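Local coordinates for protein thymine dioxygenase (Neurospora crassa, PDB 5C3Q) that probably hydroxylates the methyl group of thymine as a 2-oxoglutarate- and iron-dependent dioxygenase, here holding thymine, 2-oxoglutarate and a nickel ion, at residues A[186-191]-A[297-302]; A[16-21]-A[32-37]; A[171-176]-A[304-309]. All coordinates share one frame; numbering follows the deposited sequence.

Overall arrangement
The three contacts sit at different depths of a 2-oxoglutarate dioxygenase built round a double-stranded beta-helix. Contact 1 is nearest the active site: the side chain of His299 is about 8 Å from the bound thymine, and that of Pro297 about 11 Å from Asp218, which binds the metal. Contacts 2 and 3 lie away from the annotated sites. Their centres are about 17 Å apart, and they touch where Ala35 of the helix in contact 2 packs on Val171 and Gly172 of contact 3. Contact 1 is nested inside the loop closed by contact 3, their centres about 19 Å apart, and 297-302 leads almost at once into 304-309. Contacts 1 and 2 do not touch, but both reach the same large sheet.

Contact 1: residues A[186-191]-A[297-302]; sequences VGDNIL and PNHKSY
Asp188 and His299 make the heart of this contact. The carboxylate lies stacked over one face of the imidazole, the two planes only 6° apart, with Asp188 CG 3.4 Å from His299 CD2. A chi1 of -73°, with CG opposite the carbonyl carbon, lays the carboxylate there. Asp188 CB adds a CH-pi contact, 3.6 Å from the centroid of the His299 ring. The same side chain also grips backbone: His299 N donates to Asp188 OD2 over 2.8 Å in a nearly straight bond (171°), arriving on the anti side of the carboxylate and somewhat out of its plane.

A second bond joins the two segments. Asn298 OD1 accepts from Val186 N at 3.0 Å, the donor standing above the carbonyl plane, while Val186 CG2 rests 3.6 Å from Asn298 CG. Water stitches the rest together. One molecule connects Asp188 OD1 with His299 NE2, another runs from Asp188 OD2 to Lys300 N, and a third accepts from Asp188 N and probably donates to Asn298 OD1.

Further out, Asp188 OD1 forms a salt bridge with Arg127, and Asp185 OD1 accepts from Asn298 ND2, which fixes the amide's rotation. Asp188 is the centre of an inverse gamma turn leading into strand 190-200, and Asn298 to Ser301 form a type I turn just after strand 284-295, so the contact joins the lead-in of one strand to the loop leaving its antiparallel neighbour. With Arg127, a backbone N-H and one water on each oxygen, the buried Asp188 carboxylate is probably stabilised as the anion.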
ATOM      1  N   VAL A 186     -12.788 -12.677   3.126  1.00 27.33           N
ATOM      2  CA  VAL A 186     -12.817 -13.065   1.708  1.00 26.97           C
ATOM      3  C   VAL A 186     -11.456 -12.841   1.029  1.00 25.87           C
ATOM      4  O   VAL A 186     -11.078 -13.580   0.116  1.00 26.35           O
ATOM      5  CB  VAL A 186     -13.943 -12.327   0.947  1.00 27.15           C
ATOM      6  CG1 VAL A 186     -13.863 -12.575  -0.554  1.00 27.59           C
ATOM      7  CG2 VAL A 186     -15.302 -12.762   1.477  1.00 27.81           C
ATOM      8  N   GLY A 187     -10.719 -11.830   1.476  1.00 24.43           N
ATOM      9  CA  GLY A 187      -9.410 -11.535   0.907  1.00 23.54           C
ATOM     10  C   GLY A 187      -9.504 -10.829  -0.433  1.00 22.94           C
ATOM     11  O   GLY A 187      -8.775 -11.163  -1.367  1.00 23.19           O
ATOM     12  N   ASP A 188     -10.396  -9.844  -0.520  1.00 22.39           N
ATOM     13  CA  ASP A 188     -10.565  -9.031  -1.724  1.00 22.00           C
ATOM     14  C   ASP A 188      -9.456  -7.981  -1.798  1.00 21.24           C
ATOM     15  O   ASP A 188      -9.715  -6.784  -1.860  1.00 20.50           O
ATOM     16  CB  ASP A 188     -11.946  -8.358  -1.728  1.00 21.89           C
ATOM     17  CG  ASP A 188     -13.071  -9.329  -2.015  1.00 22.16           C
ATOM     18  OD1 ASP A 188     -12.889 -10.231  -2.854  1.00 22.76           O
ATOM     19  OD2 ASP A 188     -14.147  -9.184  -1.406  1.00 22.22           O
ATOM     20  N   ASN A 189      -8.219  -8.460  -1.821  1.00 21.14           N
ATOM     21  CA  ASN A 189      -7.038  -7.622  -1.728  1.00 20.78           C
ATOM     22  C   ASN A 189      -6.319  -7.548  -3.071  1.00 20.90           C
ATOM     23  O   ASN A 189      -6.591  -8.346  -3.974  1.00 21.35           O
ATOM     24  CB  ASN A 189      -6.119  -8.199  -0.653  1.00 20.85           C
ATOM     25  CG  ASN A 189      -6.824  -8.355   0.685  1.00 20.87           C
ATOM     26  OD1 ASN A 189      -7.660  -7.528   1.058  1.00 20.73           O
ATOM     27  ND2 ASN A 189      -6.506  -9.424   1.405  1.00 20.99           N
ATOM     28  N   ILE A 190      -5.413  -6.584  -3.210  1.00 20.35           N
ATOM     29  CA  ILE A 190      -4.636  -6.430  -4.435  1.00 20.46           C
ATOM     30  C   ILE A 190      -3.148  -6.427  -4.103  1.00 20.60           C
ATOM     31  O   ILE A 190      -2.675  -5.619  -3.299  1.00 20.27           O
ATOM     32  CB  ILE A 190      -5.020  -5.151  -5.209  1.00 20.46           C
ATOM     33  CG1 ILE A 190      -6.466  -5.238  -5.719  1.00 20.85           C
ATOM     34  CG2 ILE A 190      -4.062  -4.893  -6.367  1.00 20.76           C
ATOM     35  CD1 ILE A 190      -6.700  -6.245  -6.830  1.00 21.60           C
ATOM     36  N   LEU A 191      -2.426  -7.355  -4.720  1.00 20.67           N
ATOM     37  CA  LEU A 191      -0.980  -7.446  -4.582  1.00 20.84           C
ATOM     38  C   LEU A 191      -0.354  -6.649  -5.723  1.00 20.62           C
ATOM     39  O   LEU A 191      -0.404  -7.069  -6.881  1.00 20.53           O
ATOM     40  CB  LEU A 191      -0.550  -8.917  -4.616  1.00 21.79           C
ATOM     41  CG  LEU A 191       0.928  -9.291  -4.706  1.00 22.36           C
ATOM     42  CD1 LEU A 191       1.716  -8.715  -3.545  1.00 22.39           C
ATOM     43  CD2 LEU A 191       1.064 -10.805  -4.746  1.00 23.15           C
ATOM     44  N   PRO A 297     -11.754  -4.271   2.913  1.00 19.76           N
ATOM     45  CA  PRO A 297     -12.873  -5.060   3.410  1.00 20.22           C
ATOM     46  C   PRO A 297     -13.444  -5.897   2.271  1.00 21.03           C
ATOM     47  O   PRO A 297     -13.185  -5.594   1.101  1.00 20.43           O
ATOM     48  CB  PRO A 297     -13.895  -4.006   3.855  1.00 20.46           C
ATOM     49  CG  PRO A 297     -13.156  -2.717   3.924  1.00 20.09           C
ATOM     50  CD  PRO A 297     -12.030  -2.826   2.948  1.00 19.69           C
ATOM     51  N   ASN A 298     -14.190  -6.945   2.607  1.00 21.50           N
ATOM     52  CA  ASN A 298     -14.896  -7.728   1.600  1.00 22.56           C
ATOM     53  C   ASN A 298     -15.699  -6.766   0.735  1.00 23.18           C
ATOM     54  O   ASN A 298     -16.307  -5.836   1.263  1.00 23.13           O
ATOM     55  CB  ASN A 298     -15.833  -8.745   2.259  1.00 22.77           C
ATOM     56  CG  ASN A 298     -15.112  -9.676   3.224  1.00 22.58           C
ATOM     57  OD1 ASN A 298     -13.904  -9.878   3.124  1.00 21.70           O
ATOM     58  ND2 ASN A 298     -15.856 -10.248   4.161  1.00 23.20           N
ATOM     59  N   HIS A 299     -15.693  -6.966  -0.582  1.00 23.73           N
ATOM     60  CA  HIS A 299     -16.401  -6.052  -1.486  1.00 24.39           C
ATOM     61  C   HIS A 299     -17.885  -5.937  -1.129  1.00 25.13           C
ATOM     62  O   HIS A 299     -18.491  -4.887  -1.333  1.00 24.78           O
ATOM     63  CB  HIS A 299     -16.242  -6.472  -2.956  1.00 24.58           C
ATOM     64  CG  HIS A 299     -14.848  -6.319  -3.490  1.00 24.28           C
ATOM     65  ND1 HIS A 299     -14.035  -5.251  -3.172  1.00 23.73           N
ATOM     66  CD2 HIS A 299     -14.135  -7.089  -4.347  1.00 24.76           C
ATOM     67  CE1 HIS A 299     -12.879  -5.378  -3.795  1.00 23.81           C
ATOM     68  NE2 HIS A 299     -12.913  -6.486  -4.514  1.00 24.49           N
ATOM     69  N   LYS A 300     -18.458  -7.014  -0.594  1.00 26.05           N
ATOM     70  CA  LYS A 300     -19.857  -7.021  -0.156  1.00 27.78           C
ATOM     71  C   LYS A 300     -20.121  -6.225   1.135  1.00 28.04           C
ATOM     72  O   LYS A 300     -21.277  -5.960   1.465  1.00 28.26           O
ATOM     73  CB  LYS A 300     -20.344  -8.466   0.033  1.00 29.44           C
ATOM     74  CG  LYS A 300     -19.740  -9.183   1.238  1.00 30.26           C
ATOM     75  CD  LYS A 300     -20.022 -10.680   1.218  1.00 31.56           C
ATOM     76  CE  LYS A 300     -19.353 -11.372   2.394  1.00 31.95           C
ATOM     77  NZ  LYS A 300     -19.621 -12.835   2.414  1.00 33.26           N
ATOM     78  N   SER A 301     -19.064  -5.851   1.856  1.00 27.89           N
ATOM     79  CA  SER A 301     -19.201  -5.217   3.175  1.00 28.42           C
ATOM     80  C   SER A 301     -19.854  -3.845   3.139  1.00 28.52           C
ATOM     81  O   SER A 301     -19.566  -3.030   2.267  1.00 27.95           O
ATOM     82  CB  SER A 301     -17.833  -5.070   3.847  1.00 28.03           C
ATOM     83  OG  SER A 301     -17.319  -6.331   4.216  1.00 29.30           O
ATOM     84  N   TYR A 302     -20.724  -3.601   4.118  1.00 29.82           N
ATOM     85  CA  TYR A 302     -21.317  -2.292   4.332  1.00 30.42           C
ATOM     86  C   TYR A 302     -20.517  -1.578   5.416  1.00 29.54           C
ATOM     87  O   TYR A 302     -20.430  -2.058   6.543  1.00 29.70           O
ATOM     88  CB  TYR A 302     -22.776  -2.443   4.753  1.00 32.04           C
ATOM     89  CG  TYR A 302     -23.557  -1.152   4.735  1.00 33.62           C
ATOM     90  CD1 TYR A 302     -23.823  -0.496   3.537  1.00 34.16           C
ATOM     91  CD2 TYR A 302     -24.048  -0.597   5.914  1.00 34.90           C
ATOM     92  CE1 TYR A 302     -24.546   0.685   3.513  1.00 35.36           C
ATOM     93  CE2 TYR A 302     -24.776   0.583   5.900  1.00 35.98           C
ATOM     94  CZ  TYR A 302     -25.022   1.220   4.699  1.00 36.29           C
ATOM     95  OH  TYR A 302     -25.748   2.392   4.684  1.00 38.28           O
TER
HETATM   96  O   HOH W   1     -11.415  -8.736   2.017  1.00 23.52           O
HETATM   97  O   HOH W   2     -11.402  -8.835  -4.949  1.00 38.52           O
HETATM   98  O   HOH W   3     -17.101  -9.761  -0.818  1.00 39.78           O

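Contact 2: residues A[16-21]-A[32-37]; sequences PLIDFS and LETAKA
Ile18 and Thr34 meet methyl to methyl, Ile18 CG2 lying 3.7 Å from Thr34 CG2, the two side chains running alongside in opposite senses. The other branch of Ile18 reaches along the helix to Ala37: CD1 is 3.6 Å from the carbonyl carbon of Ala37 and 4.0 Å from its CB. One isoleucine thus spans nearly one turn of helix, its CG2 on Thr34 and its CD1 on Ala37. Thr34 CG2 also packs on the main chain, 3.9 Å from Asp19 O. With CG2 anti to the backbone N (chi1 -55° for OG1), Thr34 presents its methyl to the strand.

All of this is strand-on-helix packing in the N-terminal region of the dioxygenase. Strand 17-19 and helix segment 32-37 run nearly antiparallel, at 150°, with their axes 9.2 Å apart at closest approach. Helices 21-25 and 28-44 lie in the connection between the parallel, neighbouring strands 13-19 and 47-51 of the large sheet, a beta-alpha-beta crossover, and segment 32-37 is part of the second helix.

Thr34 OG1 turns back to bond Leu30 O in its own helix. Asp19 OD1 caps the start of helix 21-25, taking a 2.6 Å bond from Ser21 OG, on the syn side but tilted out of the carboxylate plane, and a weak one from Ser21 N. Asp19 OD2 has a weak bond from Asn52 ND2.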
ATOM      1  N   PRO A  16       5.830   4.578  14.887  1.00 19.96           N
ATOM      2  CA  PRO A  16       6.435   3.616  15.803  1.00 20.40           C
ATOM      3  C   PRO A  16       6.932   2.368  15.092  1.00 20.58           C
ATOM      4  O   PRO A  16       6.407   2.000  14.032  1.00 20.16           O
ATOM      5  CB  PRO A  16       5.280   3.249  16.734  1.00 20.29           C
ATOM      6  CG  PRO A  16       4.073   3.392  15.880  1.00 19.93           C
ATOM      7  CD  PRO A  16       4.359   4.561  14.976  1.00 19.78           C
ATOM      8  N   LEU A  17       7.947   1.749  15.684  1.00 21.09           N
ATOM      9  CA  LEU A  17       8.432   0.442  15.285  1.00 21.31           C
ATOM     10  C   LEU A  17       7.881  -0.537  16.301  1.00 21.80           C
ATOM     11  O   LEU A  17       8.123  -0.382  17.494  1.00 22.30           O
ATOM     12  CB  LEU A  17       9.957   0.413  15.310  1.00 21.97           C
ATOM     13  CG  LEU A  17      10.642  -0.922  15.035  1.00 22.62           C
ATOM     14  CD1 LEU A  17      10.250  -1.476  13.676  1.00 22.22           C
ATOM     15  CD2 LEU A  17      12.153  -0.741  15.136  1.00 23.57           C
ATOM     16  N   ILE A  18       7.135  -1.532  15.835  1.00 21.89           N
ATOM     17  CA  ILE A  18       6.443  -2.460  16.725  1.00 22.45           C
ATOM     18  C   ILE A  18       6.816  -3.896  16.372  1.00 22.98           C
ATOM     19  O   ILE A  18       6.844  -4.271  15.197  1.00 22.07           O
ATOM     20  CB  ILE A  18       4.912  -2.246  16.662  1.00 22.19           C
ATOM     21  CG1 ILE A  18       4.567  -0.856  17.205  1.00 22.13           C
ATOM     22  CG2 ILE A  18       4.180  -3.310  17.472  1.00 22.49           C
ATOM     23  CD1 ILE A  18       3.193  -0.350  16.845  1.00 22.12           C
ATOM     24  N   ASP A  19       7.131  -4.679  17.399  1.00 24.12           N
ATOM     25  CA  ASP A  19       7.468  -6.085  17.236  1.00 25.13           C
ATOM     26  C   ASP A  19       6.170  -6.884  17.217  1.00 24.66           C
ATOM     27  O   ASP A  19       5.570  -7.127  18.260  1.00 25.00           O
ATOM     28  CB  ASP A  19       8.373  -6.545  18.386  1.00 26.68           C
ATOM     29  CG  ASP A  19       8.751  -8.008  18.291  1.00 27.95           C
ATOM     30  OD1 ASP A  19       8.043  -8.786  17.615  1.00 28.31           O
ATOM     31  OD2 ASP A  19       9.766  -8.390  18.906  1.00 29.99           O
ATOM     32  N   PHE A  20       5.746  -7.301  16.028  1.00 23.94           N
ATOM     33  CA  PHE A  20       4.434  -7.928  15.872  1.00 23.76           C
ATOM     34  C   PHE A  20       4.329  -9.287  16.567  1.00 24.18           C
ATOM     35  O   PHE A  20       3.239  -9.691  16.975  1.00 24.00           O
ATOM     36  CB  PHE A  20       4.067  -8.057  14.391  1.00 23.43           C
ATOM     37  CG  PHE A  20       2.601  -8.289  14.153  1.00 23.25           C
ATOM     38  CD1 PHE A  20       1.671  -7.331  14.522  1.00 23.08           C
ATOM     39  CD2 PHE A  20       2.153  -9.457  13.559  1.00 23.48           C
ATOM     40  CE1 PHE A  20       0.315  -7.534  14.306  1.00 22.99           C
ATOM     41  CE2 PHE A  20       0.801  -9.666  13.341  1.00 23.49           C
ATOM     42  CZ  PHE A  20      -0.118  -8.704  13.711  1.00 22.96           C
ATOM     43  N   SER A  21       5.457  -9.982  16.714  1.00 25.01           N
ATOM     44  CA  SER A  21       5.472 -11.280  17.384  1.00 26.01           C
ATOM     45  C   SER A  21       4.972 -11.165  18.829  1.00 26.76           C
ATOM     46  O   SER A  21       4.436 -12.122  19.383  1.00 27.00           O
ATOM     47  CB  SER A  21       6.876 -11.901  17.347  1.00 26.58           C
ATOM     48  OG  SER A  21       7.751 -11.278  18.273  1.00 27.15           O
ATOM     49  N   LEU A  32      -1.930  -6.952  24.818  1.00 31.40           N
ATOM     50  CA  LEU A  32      -2.716  -5.725  24.900  1.00 31.08           C
ATOM     51  C   LEU A  32      -1.848  -4.479  24.730  1.00 30.03           C
ATOM     52  O   LEU A  32      -2.221  -3.555  24.003  1.00 28.55           O
ATOM     53  CB  LEU A  32      -3.468  -5.656  26.233  1.00 32.51           C
ATOM     54  CG  LEU A  32      -4.399  -4.452  26.414  1.00 33.12           C
ATOM     55  CD1 LEU A  32      -5.503  -4.443  25.364  1.00 33.21           C
ATOM     56  CD2 LEU A  32      -4.998  -4.447  27.808  1.00 34.33           C
ATOM     57  N   GLU A  33      -0.695  -4.452  25.396  1.00 29.76           N
ATOM     58  CA  GLU A  33       0.241  -3.332  25.251  1.00 29.65           C
ATOM     59  C   GLU A  33       0.618  -3.132  23.782  1.00 27.41           C
ATOM     60  O   GLU A  33       0.650  -2.008  23.283  1.00 26.41           O
ATOM     61  CB  GLU A  33       1.512  -3.564  26.076  1.00 31.78           C
ATOM     62  CG  GLU A  33       2.507  -2.408  26.019  1.00 33.48           C
ATOM     63  CD  GLU A  33       3.795  -2.684  26.780  1.00 36.23           C
ATOM     64  OE1 GLU A  33       4.191  -1.828  27.601  1.00 38.69           O
ATOM     65  OE2 GLU A  33       4.416  -3.751  26.564  1.00 37.51           O
ATOM     66  N   THR A  34       0.907  -4.232  23.099  1.00 25.99           N
ATOM     67  CA  THR A  34       1.328  -4.184  21.704  1.00 24.60           C
ATOM     68  C   THR A  34       0.176  -3.735  20.796  1.00 23.62           C
ATOM     69  O   THR A  34       0.372  -2.921  19.896  1.00 22.91           O
ATOM     70  CB  THR A  34       1.872  -5.555  21.252  1.00 24.37           C
ATOM     71  OG1 THR A  34       2.915  -5.966  22.145  1.00 24.55           O
ATOM     72  CG2 THR A  34       2.433  -5.481  19.848  1.00 24.02           C
ATOM     73  N   ALA A  35      -1.018  -4.266  21.040  1.00 23.34           N
ATOM     74  CA  ALA A  35      -2.202  -3.892  20.273  1.00 23.04           C
ATOM     75  C   ALA A  35      -2.507  -2.400  20.418  1.00 22.95           C
ATOM     76  O   ALA A  35      -2.806  -1.724  19.431  1.00 22.21           O
ATOM     77  CB  ALA A  35      -3.398  -4.722  20.710  1.00 23.33           C
ATOM     78  N   LYS A  36      -2.422  -1.893  21.648  1.00 23.58           N
ATOM     79  CA  LYS A  36      -2.617  -0.466  21.914  1.00 23.89           C
ATOM     80  C   LYS A  36      -1.583   0.407  21.207  1.00 23.05           C
ATOM     81  O   LYS A  36      -1.913   1.504  20.747  1.00 22.73           O
ATOM     82  CB  LYS A  36      -2.593  -0.180  23.421  1.00 25.36           C
ATOM     83  CG  LYS A  36      -3.841  -0.642  24.157  1.00 26.52           C
ATOM     84  CD  LYS A  36      -3.701  -0.450  25.658  1.00 28.12           C
ATOM     85  CE  LYS A  36      -4.998  -0.767  26.379  1.00 29.23           C
ATOM     86  NZ  LYS A  36      -4.889  -0.521  27.841  1.00 30.74           N
ATOM     87  N   ALA A  37      -0.341  -0.070  21.129  1.00 22.71           N
ATOM     88  CA  ALA A  37       0.728   0.664  20.442  1.00 22.55           C
ATOM     89  C   ALA A  37       0.462   0.737  18.937  1.00 21.86           C
ATOM     90  O   ALA A  37       0.657   1.781  18.314  1.00 21.63           O
ATOM     91  CB  ALA A  37       2.081   0.016  20.706  1.00 22.87           C
TER

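Contact 3: residues A[171-176]-A[304-309]; sequences VGMGID and EAIPGT
The C-terminal end of helix 147-173 faces a type II beta turn running from Ile306 to Thr309, with the CA atoms of Ile175 and Pro307 7.6 Å apart. A Schellman motif ends the helix at Gly174, whose positive phi (79°) turns the chain so that Met173 before it and Ile175 after it both direct their side chains at the turn.

Ile306 receives them both on a single methyl. Its CG2 is 4.0 Å from Ile175 CD1 and 4.1 Å from Met173 SD, and both incoming side chains approach roughly perpendicular to it. Met173 is extended beyond CG, which carries its sulfur and CE out toward the turn; CE comes within 4.3 Å of Thr309 CG2. Ile175 holds CG1 flanked by N and C (chi1 65°). That torsion sends CD1 to Ile306 and leaves the shorter branch, CG2, against the turn's backbone, 3.5 Å from Pro307 O. The side-chain contact is mainly apolar, and the polar bonds serve the turn itself. Ile306 O accepts two donors, Thr309 N and Thr309 OG1, the hydroxyl in the carbonyl plane on a lone pair; its distance of 2.5 Å is unusually short and the exact length doubtful. Gly308, at the third position, has the positive phi (90°) of a type II turn.

This is a surface contact, away from the active site. Met173 also touches Leu39 of helix 28-44, and Pro307 packs on Tyr179. Ile306 is joined by backbone hydrogen bonding to Trp263, at the end of helix 258-263, so the turn, which belongs to the long loop between strands 302-303 and 321-322, is held between that helix and the end of helix 147-173.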
ATOM      1  N   VAL A 171      -8.375  -5.385  19.339  1.00 22.61           N
ATOM      2  CA  VAL A 171      -7.915  -5.565  20.713  1.00 23.45           C
ATOM      3  C   VAL A 171      -7.512  -4.212  21.301  1.00 23.45           C
ATOM      4  O   VAL A 171      -7.824  -3.917  22.448  1.00 23.91           O
ATOM      5  CB  VAL A 171      -6.753  -6.586  20.801  1.00 23.75           C
ATOM      6  CG1 VAL A 171      -6.136  -6.600  22.195  1.00 24.60           C
ATOM      7  CG2 VAL A 171      -7.255  -7.979  20.444  1.00 24.07           C
ATOM      8  N   GLY A 172      -6.843  -3.384  20.503  1.00 23.26           N
ATOM      9  CA  GLY A 172      -6.456  -2.044  20.941  1.00 23.34           C
ATOM     10  C   GLY A 172      -7.658  -1.167  21.257  1.00 23.89           C
ATOM     11  O   GLY A 172      -7.628  -0.377  22.198  1.00 23.37           O
ATOM     12  N   MET A 173      -8.715  -1.318  20.460  1.00 24.42           N
ATOM     13  CA  MET A 173      -9.970  -0.584  20.652  1.00 25.22           C
ATOM     14  C   MET A 173     -10.781  -1.095  21.841  1.00 26.13           C
ATOM     15  O   MET A 173     -11.681  -0.402  22.317  1.00 27.18           O
ATOM     16  CB  MET A 173     -10.846  -0.683  19.395  1.00 25.05           C
ATOM     17  CG  MET A 173     -10.421   0.210  18.242  1.00 24.96           C
ATOM     18  SD  MET A 173     -11.441  -0.102  16.785  1.00 25.35           S
ATOM     19  CE  MET A 173     -10.819   1.133  15.647  1.00 24.97           C
ATOM     20  N   GLY A 174     -10.492  -2.309  22.298  1.00 26.50           N
ATOM     21  CA  GLY A 174     -11.248  -2.918  23.391  1.00 27.55           C
ATOM     22  C   GLY A 174     -12.579  -3.505  22.945  1.00 28.01           C
ATOM     23  O   GLY A 174     -13.465  -3.732  23.764  1.00 28.54           O
ATOM     24  N   ILE A 175     -12.724  -3.752  21.646  1.00 27.45           N
ATOM     25  CA  ILE A 175     -13.917  -4.419  21.126  1.00 28.08           C
ATOM     26  C   ILE A 175     -13.593  -5.899  20.961  1.00 28.45           C
ATOM     27  O   ILE A 175     -12.471  -6.322  21.236  1.00 27.86           O
ATOM     28  CB  ILE A 175     -14.406  -3.792  19.794  1.00 27.43           C
ATOM     29  CG1 ILE A 175     -13.381  -3.987  18.663  1.00 26.77           C
ATOM     30  CG2 ILE A 175     -14.709  -2.314  20.003  1.00 27.45           C
ATOM     31  CD1 ILE A 175     -13.837  -3.463  17.315  1.00 26.32           C
ATOM     32  N   ASP A 176     -14.572  -6.688  20.526  1.00 29.14           N
ATOM     33  CA  ASP A 176     -14.349  -8.113  20.310  1.00 30.09           C
ATOM     34  C   ASP A 176     -13.116  -8.292  19.419  1.00 28.74           C
ATOM     35  O   ASP A 176     -13.020  -7.675  18.352  1.00 27.65           O
ATOM     36  CB  ASP A 176     -15.580  -8.763  19.674  1.00 31.82           C
ATOM     37  CG  ASP A 176     -15.522 -10.277  19.706  1.00 33.66           C
ATOM     38  OD1 ASP A 176     -14.745 -10.868  18.924  1.00 33.91           O
ATOM     39  OD2 ASP A 176     -16.261 -10.879  20.518  1.00 36.61           O
ATOM     40  N   GLU A 304     -19.856   1.237   8.011  1.00 30.31           N
ATOM     41  CA  GLU A 304     -20.391   2.285   8.887  1.00 31.91           C
ATOM     42  C   GLU A 304     -19.620   2.310  10.208  1.00 31.46           C
ATOM     43  O   GLU A 304     -18.961   1.341  10.561  1.00 31.68           O
ATOM     44  CB  GLU A 304     -21.891   2.091   9.123  1.00 33.44           C
ATOM     45  CG  GLU A 304     -22.282   0.719   9.653  1.00 35.08           C
ATOM     46  CD  GLU A 304     -23.779   0.458   9.583  1.00 37.33           C
ATOM     47  OE1 GLU A 304     -24.168  -0.730   9.591  1.00 38.71           O
ATOM     48  OE2 GLU A 304     -24.567   1.430   9.512  1.00 38.57           O
ATOM     49  N   ALA A 305     -19.708   3.424  10.926  1.00 31.67           N
ATOM     50  CA  ALA A 305     -18.865   3.668  12.108  1.00 31.37           C
ATOM     51  C   ALA A 305     -18.698   2.453  13.033  1.00 30.92           C
ATOM     52  O   ALA A 305     -19.676   1.852  13.463  1.00 31.88           O
ATOM     53  CB  ALA A 305     -19.399   4.857  12.893  1.00 31.88           C
ATOM     54  N   ILE A 306     -17.444   2.120  13.338  1.00 29.92           N
ATOM     55  CA  ILE A 306     -17.098   1.000  14.220  1.00 29.53           C
ATOM     56  C   ILE A 306     -17.529   1.331  15.652  1.00 29.93           C
ATOM     57  O   ILE A 306     -17.401   2.479  16.077  1.00 29.52           O
ATOM     58  CB  ILE A 306     -15.569   0.730  14.182  1.00 28.90           C
ATOM     59  CG1 ILE A 306     -15.135   0.306  12.777  1.00 28.31           C
ATOM     60  CG2 ILE A 306     -15.160  -0.351  15.178  1.00 29.03           C
ATOM     61  CD1 ILE A 306     -13.661   0.509  12.489  1.00 27.40           C
ATOM     62  N   PRO A 307     -18.047   0.336  16.406  1.00 30.52           N
ATOM     63  CA  PRO A 307     -18.438   0.639  17.786  1.00 30.99           C
ATOM     64  C   PRO A 307     -17.266   1.122  18.643  1.00 30.29           C
ATOM     65  O   PRO A 307     -16.167   0.570  18.562  1.00 29.31           O
ATOM     66  CB  PRO A 307     -18.988  -0.696  18.316  1.00 31.93           C
ATOM     67  CG  PRO A 307     -18.570  -1.732  17.330  1.00 31.86           C
ATOM     68  CD  PRO A 307     -18.429  -1.031  16.017  1.00 31.08           C
ATOM     69  N   GLY A 308     -17.511   2.159  19.439  1.00 30.13           N
ATOM     70  CA  GLY A 308     -16.491   2.741  20.299  1.00 30.35           C
ATOM     71  C   GLY A 308     -15.688   3.866  19.671  1.00 30.29           C
ATOM     72  O   GLY A 308     -14.762   4.374  20.298  1.00 30.76           O
ATOM     73  N   THR A 309     -16.033   4.259  18.442  1.00 30.44           N
ATOM     74  CA  THR A 309     -15.370   5.377  17.758  1.00 30.72           C
ATOM     75  C   THR A 309     -16.191   6.672  17.810  1.00 31.96           C
ATOM     76  O   THR A 309     -15.830   7.670  17.187  1.00 32.13           O
ATOM     77  CB  THR A 309     -15.072   5.038  16.283  1.00 29.68           C
ATOM     78  OG1 THR A 309     -16.288   4.717  15.604  1.00 29.10           O
ATOM     79  CG2 THR A 309     -14.106   3.867  16.185  1.00 29.46           C
TER